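Local structure of MMACHC-like protein (Caenorhabditis elegans, 5UJC) at residues L174-A185 against F231-Y241; E4-K12 against F192-F200. The protein binds cobalamin and probably catalyses reductive removal of its axial ligand, decyanating cyanocobalamin with flavin and NADPH and dealkylating methylcobalamin and, far less efficiently, adenosylcobalamin with glutathione. One frame throughout, in Å; residues are numbered along the deposited sequence. Where two conformers were deposited one is given.

Contact 1 (L174-A185 against F231-Y241); sequences LSLHPIYGGHFA and FRDFGNPTRRY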
loop_
_atom_site.group_PDB
_atom_site.type_symbol
_atom_site.label_atom_id
_atom_site.label_comp_id
_atom_site.label_asym_id
_atom_site.label_seq_id
_atom_site.Cartn_x
_atom_site.Cartn_y
_atom_site.Cartn_z
ATOM N N LEU A 174 1.453 -9.437 -8.097
ATOM C CA LEU A 174 1.124 -8.038 -8.335
ATOM C C LEU A 174 -0.356 -7.841 -8.167
ATOM O O LEU A 174 -1.163 -8.587 -8.740
ATOM C CB LEU A 174 1.513 -7.624 -9.753
ATOM C CG LEU A 174 1.134 -6.201 -10.190
ATOM C CD1 LEU A 174 1.926 -5.160 -9.399
ATOM C CD2 LEU A 174 1.382 -6.040 -11.682
ATOM N N SER A 175 -0.727 -6.808 -7.405
ATOM C CA SER A 175 -2.137 -6.401 -7.280
ATOM C C SER A 175 -2.428 -5.241 -8.195
ATOM O O SER A 175 -1.603 -4.325 -8.347
ATOM C CB SER A 175 -2.457 -5.985 -5.845
ATOM O OG SER A 175 -2.261 -7.058 -4.962
ATOM N N LEU A 176 -3.637 -5.239 -8.772
ATOM C CA LEU A 176 -4.082 -4.142 -9.613
ATOM C C LEU A 176 -5.415 -3.605 -9.141
ATOM O O LEU A 176 -6.382 -4.348 -8.934
ATOM C CB LEU A 176 -4.159 -4.573 -11.099
ATOM C CG LEU A 176 -2.808 -4.909 -11.758
ATOM C CD1 LEU A 176 -3.010 -5.559 -13.110
ATOM C CD2 LEU A 176 -1.913 -3.676 -11.877
ATOM N N HIS A 177 -5.430 -2.297 -8.947
ATOM C CA HIS A 177 -6.559 -1.559 -8.416
ATOM C C HIS A 177 -7.507 -1.166 -9.566
ATOM O O HIS A 177 -7.054 -0.852 -10.660
ATOM C CB HIS A 177 -5.992 -0.323 -7.719
ATOM C CG HIS A 177 -6.984 0.464 -6.922
ATOM N ND1 HIS A 177 -7.939 1.271 -7.492
ATOM C CD2 HIS A 177 -7.132 0.594 -5.585
ATOM C CE1 HIS A 177 -8.658 1.842 -6.537
ATOM N NE2 HIS A 177 -8.180 1.449 -5.370
ATOM N N PRO A 178 -8.819 -1.168 -9.310
ATOM C CA PRO A 178 -9.776 -0.904 -10.398
ATOM C C PRO A 178 -9.755 0.529 -10.966
ATOM O O PRO A 178 -10.260 0.771 -12.083
ATOM C CB PRO A 178 -11.130 -1.220 -9.753
ATOM C CG PRO A 178 -10.917 -1.097 -8.305
ATOM C CD PRO A 178 -9.508 -1.532 -8.062
ATOM N N ILE A 179 -9.264 1.479 -10.177
ATOM C CA ILE A 179 -9.097 2.866 -10.637
ATOM C C ILE A 179 -7.644 3.121 -11.048
ATOM O O ILE A 179 -7.385 3.722 -12.090
ATOM C CB ILE A 179 -9.490 3.903 -9.539
ATOM C CG1 ILE A 179 -10.905 3.662 -9.009
ATOM C CG2 ILE A 179 -9.348 5.302 -10.081
ATOM C CD1 ILE A 179 -11.321 4.624 -7.906
ATOM N N TYR A 180 -6.694 2.671 -10.215
ATOM C CA TYR A 180 -5.312 3.114 -10.310
ATOM C C TYR A 180 -4.351 2.129 -10.982
ATOM O O TYR A 180 -3.208 2.486 -11.221
ATOM C CB TYR A 180 -4.775 3.480 -8.931
ATOM C CG TYR A 180 -5.625 4.516 -8.242
ATOM C CD1 TYR A 180 -5.729 5.794 -8.736
ATOM C CD2 TYR A 180 -6.380 4.190 -7.129
ATOM C CE1 TYR A 180 -6.559 6.739 -8.145
ATOM C CE2 TYR A 180 -7.245 5.104 -6.554
ATOM C CZ TYR A 180 -7.327 6.390 -7.063
ATOM O OH TYR A 180 -8.165 7.333 -6.486
ATOM N N GLY A 181 -4.800 0.909 -11.320
ATOM C CA GLY A 181 -3.871 -0.098 -11.854
ATOM C C GLY A 181 -2.815 -0.376 -10.803
ATOM O O GLY A 181 -3.139 -0.775 -9.694
ATOM N N GLY A 182 -1.552 -0.134 -11.155
ATOM C CA GLY A 182 -0.453 -0.232 -10.212
ATOM C C GLY A 182 0.039 1.109 -9.657
ATOM O O GLY A 182 1.082 1.151 -8.989
ATOM N N HIS A 183 -0.723 2.180 -9.880
ATOM C CA HIS A 183 -0.375 3.513 -9.408
ATOM C C HIS A 183 -0.968 3.735 -8.005
ATOM O O HIS A 183 -1.778 4.640 -7.766
ATOM C CB HIS A 183 -0.902 4.536 -10.380
ATOM C CG HIS A 183 -0.294 4.444 -11.734
ATOM N ND1 HIS A 183 0.891 5.080 -12.060
ATOM C CD2 HIS A 183 -0.723 3.837 -12.866
ATOM C CE1 HIS A 183 1.169 4.832 -13.319
ATOM N NE2 HIS A 183 0.204 4.086 -13.830
ATOM N N PHE A 184 -0.577 2.861 -7.095
ATOM C CA PHE A 184 -1.046 2.920 -5.721
ATOM C C PHE A 184 -0.094 2.061 -4.880
ATOM O O PHE A 184 0.739 1.332 -5.439
ATOM C CB PHE A 184 -2.499 2.369 -5.601
ATOM C CG PHE A 184 -2.577 0.860 -5.527
ATOM C CD1 PHE A 184 -2.455 0.070 -6.670
ATOM C CD2 PHE A 184 -2.765 0.229 -4.317
ATOM C CE1 PHE A 184 -2.485 -1.322 -6.578
ATOM C CE2 PHE A 184 -2.783 -1.165 -4.219
ATOM C CZ PHE A 184 -2.654 -1.937 -5.357
ATOM N N ALA A 185 -0.238 2.121 -3.552
ATOM C CA ALA A 185 0.480 1.219 -2.676
ATOM C C ALA A 185 -0.341 0.879 -1.470
ATOM O O ALA A 185 -1.135 1.687 -1.004
ATOM C CB ALA A 185 1.798 1.845 -2.246
ATOM N N PHE A 231 4.544 -1.675 -15.535
ATOM C CA PHE A 231 3.609 -2.594 -14.910
ATOM C C PHE A 231 2.386 -1.866 -14.350
ATOM O O PHE A 231 1.320 -2.460 -14.186
ATOM C CB PHE A 231 4.282 -3.427 -13.798
ATOM C CG PHE A 231 4.585 -2.637 -12.516
ATOM C CD1 PHE A 231 5.759 -1.898 -12.372
ATOM C CD2 PHE A 231 3.679 -2.636 -11.473
ATOM C CE1 PHE A 231 6.011 -1.206 -11.212
ATOM C CE2 PHE A 231 3.930 -1.953 -10.309
ATOM C CZ PHE A 231 5.102 -1.247 -10.166
ATOM N N ARG A 232 2.564 -0.588 -14.009
ATOM C CA ARG A 232 1.482 0.145 -13.362
ATOM C C ARG A 232 0.314 0.428 -14.289
ATOM O O ARG A 232 -0.806 0.716 -13.816
ATOM C CB ARG A 232 1.996 1.453 -12.751
ATOM C CG ARG A 232 3.149 1.283 -11.765
ATOM C CD ARG A 232 3.555 2.612 -11.152
ATOM N NE ARG A 232 4.829 2.565 -10.460
ATOM C CZ ARG A 232 4.985 2.241 -9.178
ATOM N NH1 ARG A 232 3.939 1.892 -8.430
ATOM N NH2 ARG A 232 6.197 2.259 -8.646
ATOM N N ASP A 233 0.576 0.411 -15.598
ATOM C CA ASP A 233 -0.441 0.773 -16.581
ATOM C C ASP A 233 -1.271 -0.390 -17.086
ATOM O O ASP A 233 -2.149 -0.208 -17.931
ATOM C CB ASP A 233 0.211 1.528 -17.741
ATOM C CG ASP A 233 0.585 2.911 -17.371
ATOM O OD1 ASP A 233 -0.175 3.526 -16.584
ATOM O OD2 ASP A 233 1.614 3.406 -17.869
ATOM N N PHE A 234 -1.063 -1.584 -16.532
ATOM C CA PHE A 234 -1.982 -2.682 -16.825
ATOM C C PHE A 234 -3.357 -2.376 -16.227
ATOM O O PHE A 234 -3.452 -1.873 -15.104
ATOM C CB PHE A 234 -1.411 -4.011 -16.357
ATOM C CG PHE A 234 -0.355 -4.541 -17.271
ATOM C CD1 PHE A 234 0.950 -4.104 -17.159
ATOM C CD2 PHE A 234 -0.684 -5.396 -18.299
ATOM C CE1 PHE A 234 1.917 -4.538 -18.043
ATOM C CE2 PHE A 234 0.286 -5.860 -19.169
ATOM C CZ PHE A 234 1.582 -5.420 -19.050
ATOM N N GLY A 235 -4.409 -2.601 -17.049
ATOM C CA GLY A 235 -5.762 -2.165 -16.745
ATOM C C GLY A 235 -6.104 -0.811 -17.347
ATOM O O GLY A 235 -7.242 -0.363 -17.252
ATOM N N ASN A 236 -5.100 -0.133 -17.916
ATOM C CA ASN A 236 -5.284 1.195 -18.532
ATOM C C ASN A 236 -5.930 2.224 -17.594
ATOM O O ASN A 236 -6.883 2.892 -17.972
ATOM C CB ASN A 236 -6.092 1.088 -19.820
ATOM C CG ASN A 236 -5.485 0.123 -20.808
ATOM O OD1 ASN A 236 -6.167 -0.743 -21.337
ATOM N ND2 ASN A 236 -4.194 0.268 -21.060
ATOM N N PRO A 237 -5.386 2.369 -16.368
ATOM C CA PRO A 237 -5.866 3.405 -15.471
ATOM C C PRO A 237 -5.749 4.806 -16.107
ATOM O O PRO A 237 -4.799 5.071 -16.841
ATOM C CB PRO A 237 -4.913 3.282 -14.269
ATOM C CG PRO A 237 -3.661 2.731 -14.846
ATOM C CD PRO A 237 -4.109 1.781 -15.901
ATOM N N THR A 238 -6.656 5.702 -15.763
ATOM C CA THR A 238 -6.512 7.127 -16.167
ATOM C C THR A 238 -5.955 8.006 -15.067
ATOM O O THR A 238 -5.434 9.097 -15.354
ATOM C CB THR A 238 -7.844 7.710 -16.645
ATOM O OG1 THR A 238 -8.841 7.518 -15.638
ATOM C CG2 THR A 238 -8.273 7.033 -17.926
ATOM N N ARG A 239 -6.023 7.519 -13.806
ATOM C CA ARG A 239 -5.450 8.235 -12.676
ATOM C C ARG A 239 -4.143 7.546 -12.275
ATOM O O ARG A 239 -4.132 6.365 -11.918
ATOM C CB ARG A 239 -6.450 8.295 -11.519
ATOM C CG ARG A 239 -7.743 9.038 -11.884
ATOM C CD ARG A 239 -8.832 8.850 -10.843
ATOM N NE ARG A 239 -8.544 9.584 -9.616
ATOM C CZ ARG A 239 -9.225 9.445 -8.483
ATOM N NH1 ARG A 239 -10.249 8.608 -8.417
ATOM N NH2 ARG A 239 -8.868 10.125 -7.416
ATOM N N ARG A 240 -3.032 8.272 -12.435
ATOM C CA ARG A 240 -1.703 7.684 -12.441
ATOM C C ARG A 240 -0.742 8.504 -11.591
ATOM O O ARG A 240 -0.990 9.676 -11.310
ATOM C CB ARG A 240 -1.184 7.631 -13.894
ATOM C CG ARG A 240 -2.051 6.788 -14.810
ATOM C CD ARG A 240 -1.713 6.950 -16.277
ATOM N NE ARG A 240 -0.434 6.364 -16.619
ATOM C CZ ARG A 240 0.659 7.046 -16.957
ATOM N NH1 ARG A 240 0.676 8.386 -16.976
ATOM N NH2 ARG A 240 1.753 6.387 -17.259
ATOM N N TYR A 241 0.337 7.874 -11.156
ATOM C CA TYR A 241 1.452 8.594 -10.557
ATOM C C TYR A 241 1.965 9.660 -11.546
ATOM O O TYR A 241 2.039 9.413 -12.750
ATOM C CB TYR A 241 2.610 7.660 -10.264
ATOM C CG TYR A 241 2.508 6.720 -9.036
ATOM C CD1 TYR A 241 1.382 6.656 -8.234
ATOM C CD2 TYR A 241 3.585 5.926 -8.698
ATOM C CE1 TYR A 241 1.354 5.832 -7.103
ATOM C CE2 TYR A 241 3.583 5.130 -7.561
ATOM C CZ TYR A 241 2.471 5.089 -6.767
ATOM O OH TYR A 241 2.468 4.294 -5.623
HETATM O O HOH W 1 -7.071 -0.392 -13.800
HETATM O O HOH W 2 -8.547 1.475 -14.650
HETATM O O HOH W 3 -8.358 5.570 -13.789
#

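Contact 2 (E4-K12 against F192-F200); sequences EMSHAESIK and FPNVKIPEF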
loop_
_atom_site.group_PDB
_atom_site.type_symbol
_atom_site.label_atom_id
_atom_site.label_comp_id
_atom_site.label_asym_id
_atom_site.label_seq_id
_atom_site.Cartn_x
_atom_site.Cartn_y
_atom_site.Cartn_z
ATOM N N GLU A 4 -20.030 -4.212 16.873
ATOM C CA GLU A 4 -21.175 -4.227 15.900
ATOM C C GLU A 4 -21.038 -3.102 14.838
ATOM O O GLU A 4 -20.074 -2.348 14.846
ATOM C CB GLU A 4 -22.518 -4.132 16.644
ATOM C CG GLU A 4 -22.842 -5.363 17.485
ATOM C CD GLU A 4 -24.271 -5.371 18.007
ATOM O OE1 GLU A 4 -24.970 -4.341 17.874
ATOM O OE2 GLU A 4 -24.694 -6.410 18.555
ATOM N N MET A 5 -22.000 -3.022 13.923
ATOM C CA MET A 5 -21.743 -2.461 12.589
ATOM C C MET A 5 -21.807 -0.924 12.514
ATOM O O MET A 5 -21.086 -0.317 11.727
ATOM C CB MET A 5 -22.693 -3.079 11.565
ATOM C CG MET A 5 -22.288 -4.481 11.130
ATOM S SD MET A 5 -20.642 -4.582 10.380
ATOM C CE MET A 5 -20.679 -3.188 9.255
ATOM N N SER A 6 -22.686 -0.298 13.298
ATOM C CA SER A 6 -22.698 1.165 13.417
ATOM C C SER A 6 -21.375 1.621 13.957
ATOM O O SER A 6 -20.778 2.562 13.454
ATOM C CB SER A 6 -23.809 1.629 14.361
ATOM O OG SER A 6 -25.087 1.408 13.803
ATOM N N HIS A 7 -20.912 0.943 15.007
ATOM C CA HIS A 7 -19.618 1.288 15.603
ATOM C C HIS A 7 -18.462 1.080 14.607
ATOM O O HIS A 7 -17.610 1.959 14.452
ATOM C CB HIS A 7 -19.388 0.512 16.902
ATOM C CG HIS A 7 -18.159 0.921 17.631
ATOM N ND1 HIS A 7 -17.924 2.222 18.006
ATOM C CD2 HIS A 7 -17.087 0.203 18.056
ATOM C CE1 HIS A 7 -16.762 2.292 18.633
ATOM N NE2 HIS A 7 -16.244 1.077 18.692
ATOM N N ALA A 8 -18.474 -0.043 13.898
ATOM C CA ALA A 8 -17.494 -0.284 12.837
ATOM C C ALA A 8 -17.516 0.842 11.788
ATOM O O ALA A 8 -16.471 1.301 11.349
ATOM C CB ALA A 8 -17.743 -1.633 12.170
ATOM N N GLU A 9 -18.721 1.266 11.386
ATOM C CA GLU A 9 -18.863 2.357 10.422
ATOM C C GLU A 9 -18.337 3.689 10.977
ATOM O O GLU A 9 -17.673 4.430 10.267
ATOM C CB GLU A 9 -20.328 2.474 9.933
ATOM C CG GLU A 9 -20.669 1.385 8.935
ATOM C CD GLU A 9 -22.138 1.295 8.590
ATOM O OE1 GLU A 9 -22.924 2.182 9.000
ATOM O OE2 GLU A 9 -22.516 0.314 7.897
ATOM N N SER A 10 -18.533 3.925 12.281
ATOM C CA SER A 10 -18.016 5.157 12.934
ATOM C C SER A 10 -16.492 5.144 12.994
ATOM O O SER A 10 -15.846 6.168 12.793
ATOM C CB SER A 10 -18.599 5.318 14.353
ATOM O OG SER A 10 -20.006 5.555 14.319
ATOM N N ILE A 11 -15.923 3.970 13.236
ATOM C CA ILE A 11 -14.478 3.809 13.212
ATOM C C ILE A 11 -13.928 4.122 11.817
ATOM O O ILE A 11 -12.987 4.924 11.663
ATOM C CB ILE A 11 -14.068 2.392 13.639
ATOM C CG1 ILE A 11 -14.293 2.224 15.134
ATOM C CG2 ILE A 11 -12.616 2.108 13.280
ATOM C CD1 ILE A 11 -14.256 0.765 15.591
ATOM N N LYS A 12 -14.511 3.501 10.799
ATOM C CA LYS A 12 -14.047 3.732 9.444
ATOM C C LYS A 12 -14.217 5.210 9.065
ATOM O O LYS A 12 -13.363 5.785 8.375
ATOM C CB LYS A 12 -14.766 2.829 8.452
ATOM C CG LYS A 12 -14.180 2.907 7.043
ATOM C CD LYS A 12 -14.816 1.891 6.124
ATOM C CE LYS A 12 -14.057 1.711 4.823
ATOM N NZ LYS A 12 -14.032 2.923 3.980
ATOM N N PHE A 192 -8.843 -4.055 15.136
ATOM C CA PHE A 192 -9.639 -3.627 16.302
ATOM C C PHE A 192 -10.099 -4.849 17.095
ATOM O O PHE A 192 -11.163 -5.412 16.820
ATOM C CB PHE A 192 -10.819 -2.818 15.828
ATOM C CG PHE A 192 -10.422 -1.586 15.054
ATOM C CD1 PHE A 192 -10.171 -0.397 15.706
ATOM C CD2 PHE A 192 -10.251 -1.635 13.678
ATOM C CE1 PHE A 192 -9.751 0.715 14.997
ATOM C CE2 PHE A 192 -9.833 -0.507 12.975
ATOM C CZ PHE A 192 -9.582 0.650 13.640
ATOM N N PRO A 193 -9.283 -5.289 18.068
ATOM C CA PRO A 193 -9.543 -6.591 18.679
ATOM C C PRO A 193 -10.876 -6.699 19.404
ATOM O O PRO A 193 -11.373 -7.816 19.587
ATOM C CB PRO A 193 -8.373 -6.753 19.677
ATOM C CG PRO A 193 -7.298 -5.890 19.140
ATOM C CD PRO A 193 -8.004 -4.715 18.522
ATOM N N ASN A 194 -11.445 -5.562 19.829
ATOM C CA ASN A 194 -12.724 -5.574 20.555
ATOM C C ASN A 194 -13.944 -5.328 19.677
ATOM O O ASN A 194 -15.055 -5.240 20.194
ATOM C CB ASN A 194 -12.701 -4.535 21.698
ATOM C CG ASN A 194 -11.611 -4.809 22.715
ATOM O OD1 ASN A 194 -10.931 -3.892 23.179
ATOM N ND2 ASN A 194 -11.427 -6.072 23.057
ATOM N N VAL A 195 -13.751 -5.262 18.354
ATOM C CA VAL A 195 -14.841 -4.972 17.448
ATOM C C VAL A 195 -15.065 -6.168 16.523
ATOM O O VAL A 195 -14.180 -6.546 15.761
ATOM C CB VAL A 195 -14.574 -3.704 16.605
ATOM C CG1 VAL A 195 -15.735 -3.447 15.678
ATOM C CG2 VAL A 195 -14.320 -2.506 17.513
ATOM N N LYS A 196 -16.248 -6.764 16.619
ATOM C CA LYS A 196 -16.589 -7.959 15.858
ATOM C C LYS A 196 -17.684 -7.629 14.821
ATOM O O LYS A 196 -18.693 -6.971 15.133
ATOM C CB LYS A 196 -17.070 -9.073 16.798
ATOM C CG LYS A 196 -16.144 -9.352 17.972
ATOM C CD LYS A 196 -14.762 -9.779 17.531
ATOM C CE LYS A 196 -13.840 -10.022 18.725
ATOM N NZ LYS A 196 -14.345 -11.104 19.610
ATOM N N ILE A 197 -17.455 -8.081 13.588
ATOM C CA ILE A 197 -18.309 -7.774 12.454
ATOM C C ILE A 197 -18.661 -9.069 11.690
ATOM O O ILE A 197 -18.480 -9.165 10.478
ATOM C CB ILE A 197 -17.646 -6.697 11.514
ATOM C CG1 ILE A 197 -16.224 -7.111 11.125
ATOM C CG2 ILE A 197 -17.630 -5.321 12.200
ATOM C CD1 ILE A 197 -15.677 -6.356 9.908
ATOM N N PRO A 198 -19.183 -10.070 12.410
ATOM C CA PRO A 198 -19.436 -11.381 11.767
ATOM C C PRO A 198 -20.410 -11.331 10.569
ATOM O O PRO A 198 -20.313 -12.162 9.669
ATOM C CB PRO A 198 -20.048 -12.199 12.894
ATOM C CG PRO A 198 -20.682 -11.172 13.786
ATOM C CD PRO A 198 -19.698 -10.036 13.784
ATOM N N GLU A 199 -21.294 -10.338 10.548
ATOM C CA GLU A 199 -22.298 -10.220 9.492
ATOM C C GLU A 199 -21.750 -9.541 8.231
ATOM O O GLU A 199 -22.426 -9.500 7.210
ATOM C CB GLU A 199 -23.537 -9.453 10.005
ATOM C CG GLU A 199 -23.292 -7.964 10.384
ATOM C CD GLU A 199 -22.951 -7.757 11.868
ATOM O OE1 GLU A 199 -23.807 -7.206 12.624
ATOM O OE2 GLU A 199 -21.823 -8.106 12.271
ATOM N N PHE A 200 -20.522 -9.004 8.306
ATOM C CA PHE A 200 -19.967 -8.251 7.198
ATOM C C PHE A 200 -19.489 -9.183 6.083
ATOM O O PHE A 200 -18.819 -10.200 6.337
ATOM C CB PHE A 200 -18.818 -7.387 7.671
ATOM C CG PHE A 200 -18.226 -6.515 6.586
ATOM C CD1 PHE A 200 -18.974 -5.497 6.010
ATOM C CD2 PHE A 200 -16.930 -6.738 6.117
ATOM C CE1 PHE A 200 -18.440 -4.694 5.020
ATOM C CE2 PHE A 200 -16.387 -5.917 5.139
ATOM C CZ PHE A 200 -17.147 -4.900 4.587
HETATM O O HOH W 4 -18.169 -5.718 18.601
#

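Contact 1 (L174-A185 against F231-Y241)
His-183, the last residue of the type II' turn 180-183, enters loop 231-241 as an imidazole pressed on both faces by arginine methylenes. Its CB lies near Tyr-241 CD1 and its CG against Arg-240 CA, and the ring turns an edge toward the face of Tyr-241 in an offset edge-to-face pair. With CG anti to its own carbonyl carbon (chi1 -63°), the ring slides between two CH-pi contacts, Arg-232 CB 3.5 Å from its centroid on one side and Arg-240 CB 3.7 Å on the other. Further out, CD2 has Pro-237 CG at its edge, 3.7 Å away, while CE1 lies between the two arginine CB atoms. At the tip, NE2 donates in the ring plane to Asp-233 OD1 (2.8 Å, 166°), a His-carboxylate hydrogen bond made from above the carboxylate plane. Arg-240 forms a side-on salt bridge with the same carboxylate: its NE meets OD1 (2.9 Å) from the face opposite to His-183, and its NH2 takes the syn lone pair of OD2. Replacing His-183 by an alanine would probably leave Asp-233 OD1 with one donor fewer and open a gap between the Arg-232 and Arg-240 methylenes. Gly-182 is held at both ends: its N donates to Arg-232 O (2.9 Å), and Arg-232 NH1 returns a bond to Gly-182 O (3.0 Å), while Arg-232 NE is held by Ser-229. Near the cobalamin pocket, Leu-174 CD1 packs against Phe-231 CD2. Asp-233 is thus fixed by an imidazole N-H and a guanidinium that probably offsets its charge, pinning this loop to the turn after a pocket strand.

Contact 2 (E4-K12 against F192-F200)
Ile-11 and Phe-192 show how the first helix is attached by apolar contact, for no direct hydrogen bond joins 4-12 to 192-200. The CH-pi contact comes first: Ile-11 CG2 stands over one face of the Phe-192 ring, 3.8 Å from the centroid and 29° off its normal, as the two side chains slide past each other in opposite directions. The other branch of the isoleucine does different work. Ile-11 CG1 is anti to the carbonyl carbon (chi1 -72°), which directs CD1 to Val-195 CG2, met tip to tip at 3.8 Å. That same valine methyl lies at the edge of the His-7 ring, 3.9 Å from CD2, while His-7 NE2 is taken up by Glu-113.

Aliphatic packing continues one turn back along the helix, where Ala-8 CB rests on Ile-197 CG2 (3.7 Å). The sulfur contact follows: Met-5 crosses Ile-197 at about a right angle, and its SD touches the same CG2 at 3.6 Å. Bends at chi2 and chi3 turn the end of the methionine; nearer its root, Met-5 CG passes Glu-199, which runs in the opposite direction, 3.4 Å from its carboxylate carbon CD.

Polar linkage is left to one water, which accepts from Lys-196 N at 3.0 Å and, weakly, from Glu-4 N.

Helix 5-18 lies with one flank, Met-5, Ala-8 and Ile-11, on the end of the antiparallel sheet. Met-29 of strand 25-31 and Met-54 of strand 53-60 widen this apolar floor. At the far end, Leu-109 of helix 93-109 touches both Ile-11 and Phe-192, joining a second helix to the seam.

Read from the N terminus, the segments of the two contacts alternate along the chain, so the contacts cross. Segment 4-12, on helix 5-18, opens contact 2, and 179 residues pass before 192-200 closes it. Within that span lies 174-185, the first half of contact 1, whose second half, 231-241, arrives after 45 further residues and beyond the closing of contact 2. Strand 185-196 joins them directly: it leaves contact 1 at Ala-185 and ends in contact 2. Contact 2 fastens the N-terminal helix to the four-stranded sheet, whereas contact 1 ties strand 174-176, which lines the cobalamin pocket, and the turn after it to the loop between helices 212-225 and 243-250. Their centres are 29 Å apart.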